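Long-range contact in GDP-6-deoxy-D-mannose reductase (Pseudomonas aeruginosa, PDB 6X3B), which probably reduces GDP-4-dehydro-6-deoxy-D-mannose to GDP-rhamnose with NADPH, a step in building the lipopolysaccharide O-antigen: residues A76-A81 against T119-S124. Sequence-based numbering, arbitrary orientation.
With NDP (NADPH dihydro-nicotinamide-adenine-dinucleotide phosphate), chain E.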
ATOM      1  N   ALA A  76      24.519  -0.231   2.415  1.00 19.75           N
ATOM      2  CA  ALA A  76      23.267   0.506   2.511  1.00 19.11           C
ATOM      3  C   ALA A  76      22.860   0.951   1.119  1.00 23.48           C
ATOM      4  O   ALA A  76      23.701   1.186   0.254  1.00 20.52           O
ATOM      5  CB  ALA A  76      23.395   1.731   3.429  1.00 16.14           C
ATOM      6  N   VAL A  77      21.557   1.082   0.927  1.00 19.79           N
ATOM      7  CA  VAL A  77      20.971   1.510  -0.330  1.00 19.94           C
ATOM      8  C   VAL A  77      19.977   2.612  -0.008  1.00 19.48           C
ATOM      9  O   VAL A  77      19.211   2.486   0.950  1.00 20.45           O
ATOM     10  CB  VAL A  77      20.286   0.330  -1.045  1.00 17.37           C
ATOM     11  CG1 VAL A  77      19.577   0.795  -2.316  1.00 17.17           C
ATOM     12  CG2 VAL A  77      21.339  -0.735  -1.381  1.00 20.99           C
ATOM     13  N   ILE A  78      20.022   3.710  -0.761  1.00 15.46           N
ATOM     14  CA  ILE A  78      18.962   4.718  -0.752  1.00 15.44           C
ATOM     15  C   ILE A  78      18.284   4.648  -2.105  1.00 22.34           C
ATOM     16  O   ILE A  78      18.944   4.782  -3.147  1.00 18.98           O
ATOM     17  CB  ILE A  78      19.483   6.133  -0.479  1.00 19.73           C
ATOM     18  CG1 ILE A  78      20.192   6.202   0.871  1.00 18.68           C
ATOM     19  CG2 ILE A  78      18.303   7.144  -0.488  1.00 18.79           C
ATOM     20  CD1 ILE A  78      20.717   7.577   1.156  1.00 17.75           C
ATOM     21  N   HIS A  79      16.978   4.402  -2.100  1.00 17.43           N
ATOM     22  CA  HIS A  79      16.238   4.155  -3.324  1.00 17.88           C
ATOM     23  C   HIS A  79      15.413   5.409  -3.596  1.00 18.83           C
ATOM     24  O   HIS A  79      14.370   5.619  -2.974  1.00 17.36           O
ATOM     25  CB  HIS A  79      15.372   2.896  -3.183  1.00 18.03           C
ATOM     26  CG  HIS A  79      14.501   2.618  -4.372  1.00 19.48           C
ATOM     27  ND1 HIS A  79      14.907   2.852  -5.674  1.00 16.75           N
ATOM     28  CD2 HIS A  79      13.235   2.137  -4.453  1.00 18.65           C
ATOM     29  CE1 HIS A  79      13.932   2.511  -6.501  1.00 20.74           C
ATOM     30  NE2 HIS A  79      12.903   2.076  -5.787  1.00 20.73           N
ATOM     31  N   LEU A  80      15.910   6.246  -4.514  1.00 20.30           N
ATOM     32  CA  LEU A  80      15.253   7.459  -4.970  1.00 19.17           C
ATOM     33  C   LEU A  80      14.521   7.287  -6.291  1.00 18.64           C
ATOM     34  O   LEU A  80      13.559   8.015  -6.546  1.00 22.57           O
ATOM     35  CB  LEU A  80      16.281   8.588  -5.155  1.00 15.75           C
ATOM     36  CG  LEU A  80      17.080   9.106  -3.960  1.00 22.05           C
ATOM     37  CD1 LEU A  80      18.308   9.918  -4.429  1.00 15.64           C
ATOM     38  CD2 LEU A  80      16.173   9.975  -3.101  1.00 22.91           C
ATOM     39  N   ALA A  81      14.945   6.348  -7.127  1.00 20.14           N
ATOM     40  CA  ALA A  81      14.534   6.332  -8.526  1.00 18.57           C
ATOM     41  C   ALA A  81      13.056   5.991  -8.695  1.00 24.51           C
ATOM     42  O   ALA A  81      12.505   5.139  -7.990  1.00 21.33           O
ATOM     43  CB  ALA A  81      15.365   5.328  -9.314  1.00 20.93           C
ATOM     44  N   THR A 119      21.245  -2.181   4.940  1.00 21.59           N
ATOM     45  CA  THR A 119      20.202  -1.202   5.214  1.00 21.95           C
ATOM     46  C   THR A 119      19.590  -0.700   3.906  1.00 20.84           C
ATOM     47  O   THR A 119      20.301  -0.323   2.974  1.00 18.03           O
ATOM     48  CB  THR A 119      20.770  -0.045   6.036  1.00 21.07           C
ATOM     49  OG1 THR A 119      21.132  -0.540   7.336  1.00 21.35           O
ATOM     50  CG2 THR A 119      19.728   1.062   6.207  1.00 20.13           C
ATOM     51  N   PHE A 120      18.270  -0.726   3.832  1.00 14.37           N
ATOM     52  CA  PHE A 120      17.547  -0.269   2.654  1.00 18.74           C
ATOM     53  C   PHE A 120      16.644   0.879   3.081  1.00 20.78           C
ATOM     54  O   PHE A 120      15.665   0.659   3.797  1.00 18.31           O
ATOM     55  CB  PHE A 120      16.719  -1.399   2.040  1.00 18.30           C
ATOM     56  CG  PHE A 120      16.167  -1.069   0.677  1.00 18.42           C
ATOM     57  CD1 PHE A 120      14.998  -0.335   0.549  1.00 16.50           C
ATOM     58  CD2 PHE A 120      16.822  -1.502  -0.467  1.00 18.74           C
ATOM     59  CE1 PHE A 120      14.476  -0.025  -0.721  1.00 19.40           C
ATOM     60  CE2 PHE A 120      16.306  -1.209  -1.748  1.00 17.75           C
ATOM     61  CZ  PHE A 120      15.157  -0.467  -1.874  1.00 16.85           C
ATOM     62  N   LEU A 121      16.949   2.095   2.628  1.00 14.02           N
ATOM     63  CA  LEU A 121      16.123   3.251   2.942  1.00 13.90           C
ATOM     64  C   LEU A 121      15.264   3.566   1.715  1.00 16.07           C
ATOM     65  O   LEU A 121      15.779   3.992   0.673  1.00 16.21           O
ATOM     66  CB  LEU A 121      16.986   4.441   3.352  1.00 18.35           C
ATOM     67  CG  LEU A 121      16.261   5.791   3.410  1.00 16.71           C
ATOM     68  CD1 LEU A 121      15.119   5.764   4.456  1.00 19.04           C
ATOM     69  CD2 LEU A 121      17.252   6.919   3.712  1.00 17.63           C
ATOM     70  N   TYR A 122      13.959   3.335   1.839  1.00 14.99           N
ATOM     71  CA  TYR A 122      13.015   3.615   0.773  1.00 15.10           C
ATOM     72  C   TYR A 122      12.530   5.050   0.920  1.00 18.36           C
ATOM     73  O   TYR A 122      12.125   5.461   2.011  1.00 17.82           O
ATOM     74  CB  TYR A 122      11.824   2.657   0.811  1.00 14.39           C
ATOM     75  CG  TYR A 122      10.837   3.044  -0.235  1.00 15.29           C
ATOM     76  CD1 TYR A 122      11.150   2.876  -1.576  1.00 14.39           C
ATOM     77  CD2 TYR A 122       9.640   3.676   0.100  1.00 17.63           C
ATOM     78  CE1 TYR A 122      10.266   3.266  -2.571  1.00 20.06           C
ATOM     79  CE2 TYR A 122       8.747   4.069  -0.883  1.00 15.96           C
ATOM     80  CZ  TYR A 122       9.081   3.871  -2.220  1.00 18.48           C
ATOM     81  OH  TYR A 122       8.208   4.255  -3.217  1.00 19.14           O
ATOM     82  N   ILE A 123      12.599   5.819  -0.165  1.00 13.65           N
ATOM     83  CA  ILE A 123      12.184   7.210  -0.145  1.00 13.40           C
ATOM     84  C   ILE A 123      10.753   7.264  -0.670  1.00 20.63           C
ATOM     85  O   ILE A 123      10.503   7.063  -1.868  1.00 18.20           O
ATOM     86  CB  ILE A 123      13.131   8.115  -0.953  1.00 16.08           C
ATOM     87  CG1 ILE A 123      14.557   8.099  -0.348  1.00 15.18           C
ATOM     88  CG2 ILE A 123      12.620   9.564  -0.959  1.00 18.54           C
ATOM     89  CD1 ILE A 123      14.606   8.149   1.216  1.00 16.26           C
ATOM     90  N   SER A 124       9.816   7.533   0.242  1.00 16.90           N
ATOM     91  CA  SER A 124       8.399   7.661  -0.085  1.00 16.88           C
ATOM     92  C   SER A 124       8.071   9.133  -0.303  1.00 18.17           C
ATOM     93  O   SER A 124       8.837   9.847  -0.959  1.00 16.30           O
ATOM     94  CB  SER A 124       7.555   7.033   1.038  1.00 18.08           C
ATOM     95  OG  SER A 124       6.161   7.034   0.746  1.00 16.72           O
TER
HETATM   96  PA  NDP E 401      13.341  12.807 -10.399  1.00 21.80           P
HETATM   97  O1A NDP E 401      12.124  12.514 -11.210  1.00 23.53           O
HETATM   98  O2A NDP E 401      14.000  14.136 -10.557  1.00 22.50           O
HETATM   99  O5B NDP E 401      14.424  11.649 -10.624  1.00 27.13           O
HETATM  100  C5B NDP E 401      13.967  10.293 -10.840  1.00 20.47           C
HETATM  101  C4B NDP E 401      15.163   9.397 -11.040  1.00 20.02           C
HETATM  102  O4B NDP E 401      14.712   8.032 -11.233  1.00 22.91           O
HETATM  103  C3B NDP E 401      16.053   9.722 -12.250  1.00 22.43           C
HETATM  104  O3B NDP E 401      17.430   9.591 -11.919  1.00 22.16           O
HETATM  105  C2B NDP E 401      15.607   8.697 -13.284  1.00 21.46           C
HETATM  106  O2B NDP E 401      16.670   8.399 -14.186  1.00 26.18           O
HETATM  107  C1B NDP E 401      15.314   7.501 -12.389  1.00 19.96           C
HETATM  108  N9A NDP E 401      14.410   6.526 -12.985  1.00 21.41           N
HETATM  109  C8A NDP E 401      13.118   6.741 -13.393  1.00 17.72           C
HETATM  110  N7A NDP E 401      12.550   5.676 -13.899  1.00 19.45           N
HETATM  111  C5A NDP E 401      13.529   4.696 -13.822  1.00 20.24           C
HETATM  112  C6A NDP E 401      13.549   3.341 -14.199  1.00 22.50           C
HETATM  113  N6A NDP E 401      12.492   2.751 -14.752  1.00 21.00           N
HETATM  114  N1A NDP E 401      14.687   2.637 -13.989  1.00 22.93           N
HETATM  115  C2A NDP E 401      15.725   3.272 -13.432  1.00 20.34           C
HETATM  116  N3A NDP E 401      15.825   4.538 -13.037  1.00 21.88           N
HETATM  117  C4A NDP E 401      14.681   5.208 -13.260  1.00 17.17           C
HETATM  118  O3  NDP E 401      12.991  12.602  -8.849  1.00 26.26           O
HETATM  119  PN  NDP E 401      13.359  13.493  -7.571  1.00 20.98           P
HETATM  120  O1N NDP E 401      14.842  13.503  -7.411  1.00 20.71           O
HETATM  121  O2N NDP E 401      12.649  14.800  -7.683  1.00 22.22           O
HETATM  122  O5D NDP E 401      12.701  12.632  -6.391  1.00 23.08           O
HETATM  123  C5D NDP E 401      13.531  11.691  -5.669  1.00 21.17           C
HETATM  124  C4D NDP E 401      12.658  10.864  -4.758  1.00 20.26           C
HETATM  125  O4D NDP E 401      12.010  11.740  -3.801  1.00 21.16           O
HETATM  126  C3D NDP E 401      11.531  10.081  -5.447  1.00 22.64           C
HETATM  127  O3D NDP E 401      11.354   8.804  -4.849  1.00 21.25           O
HETATM  128  C2D NDP E 401      10.329  10.996  -5.230  1.00 23.21           C
HETATM  129  O2D NDP E 401       9.092  10.302  -5.268  1.00 19.46           O
HETATM  130  C1D NDP E 401      10.615  11.565  -3.845  1.00 21.46           C
HETATM  131  N1N NDP E 401       9.959  12.887  -3.623  1.00 23.98           N
HETATM  132  C2N NDP E 401      10.416  14.016  -4.247  1.00 20.99           C
HETATM  133  C3N NDP E 401       9.927  15.256  -3.940  1.00 24.23           C
HETATM  134  C7N NDP E 401      10.278  16.386  -4.831  1.00 32.54           C
HETATM  135  O7N NDP E 401       9.785  17.500  -4.630  1.00 27.43           O
HETATM  136  N7N NDP E 401      11.122  16.161  -5.827  1.00 26.16           N
HETATM  137  C4N NDP E 401       9.070  15.400  -2.730  1.00 26.82           C
HETATM  138  C5N NDP E 401       8.601  14.120  -2.175  1.00 25.21           C
HETATM  139  C6N NDP E 401       8.876  12.989  -2.784  1.00 22.78           C
HETATM  140  P2B NDP E 401      16.293   8.820 -15.699  1.00 31.55           P
HETATM  141  O1X NDP E 401      17.495   8.447 -16.538  1.00 34.59           O
HETATM  142  O2X NDP E 401      15.059   8.033 -16.088  1.00 43.01           O
HETATM  143  O3X NDP E 401      16.039  10.313 -15.692  1.00 33.57           O
HETATM  144  O   HOH W   1      12.037   6.130  -4.118  1.00 24.00           O
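Two neighbouring parallel strands of the NADPH-binding Rossmann fold, 76-79 and 119-123, pair here, joined by a crossover through helix 93-114. Val77 N donates to Thr119 O at 2.8 Å, Val77 O accepts Leu121 N in an almost straight bond (177° at the hydrogen), and His79 N reaches Leu121 O. Beyond that the ladder frays: Ile123 N to His79 O is weak at 3.3 Å, as the strands splay toward the cofactor.

On the face covered by helices 93-114 and 150-169, His79 has CG anti to the backbone N (chi1 176°), which sets its ring beside those of Phe120 and Tyr122. Phe120 CZ abuts His79 CB at 3.6 Å, while His79 CD2 meets the edge of the Tyr122 ring near its plane, the two rings inclined at 48°. Thr28 and Thr104 hold the imidazole nitrogens and so fix its rotation. On the other face Ile78, Leu121 and Ile123 pack against helix 225-238: Ile78 CG2 rests on Ile123 CG1 (3.9 Å), the side chains lying across each other. Just past the strand end, Leu80 CD2 lies alongside Ile123 CG1 (3.7 Å).

At the C-terminal ends, the ribose hydroxyl O3D of NADPH donates to Leu80 O, and a water lies within hydrogen-bonding distance of His79 O (2.6 Å), Ile123 O and O3D, able to donate to two at a time.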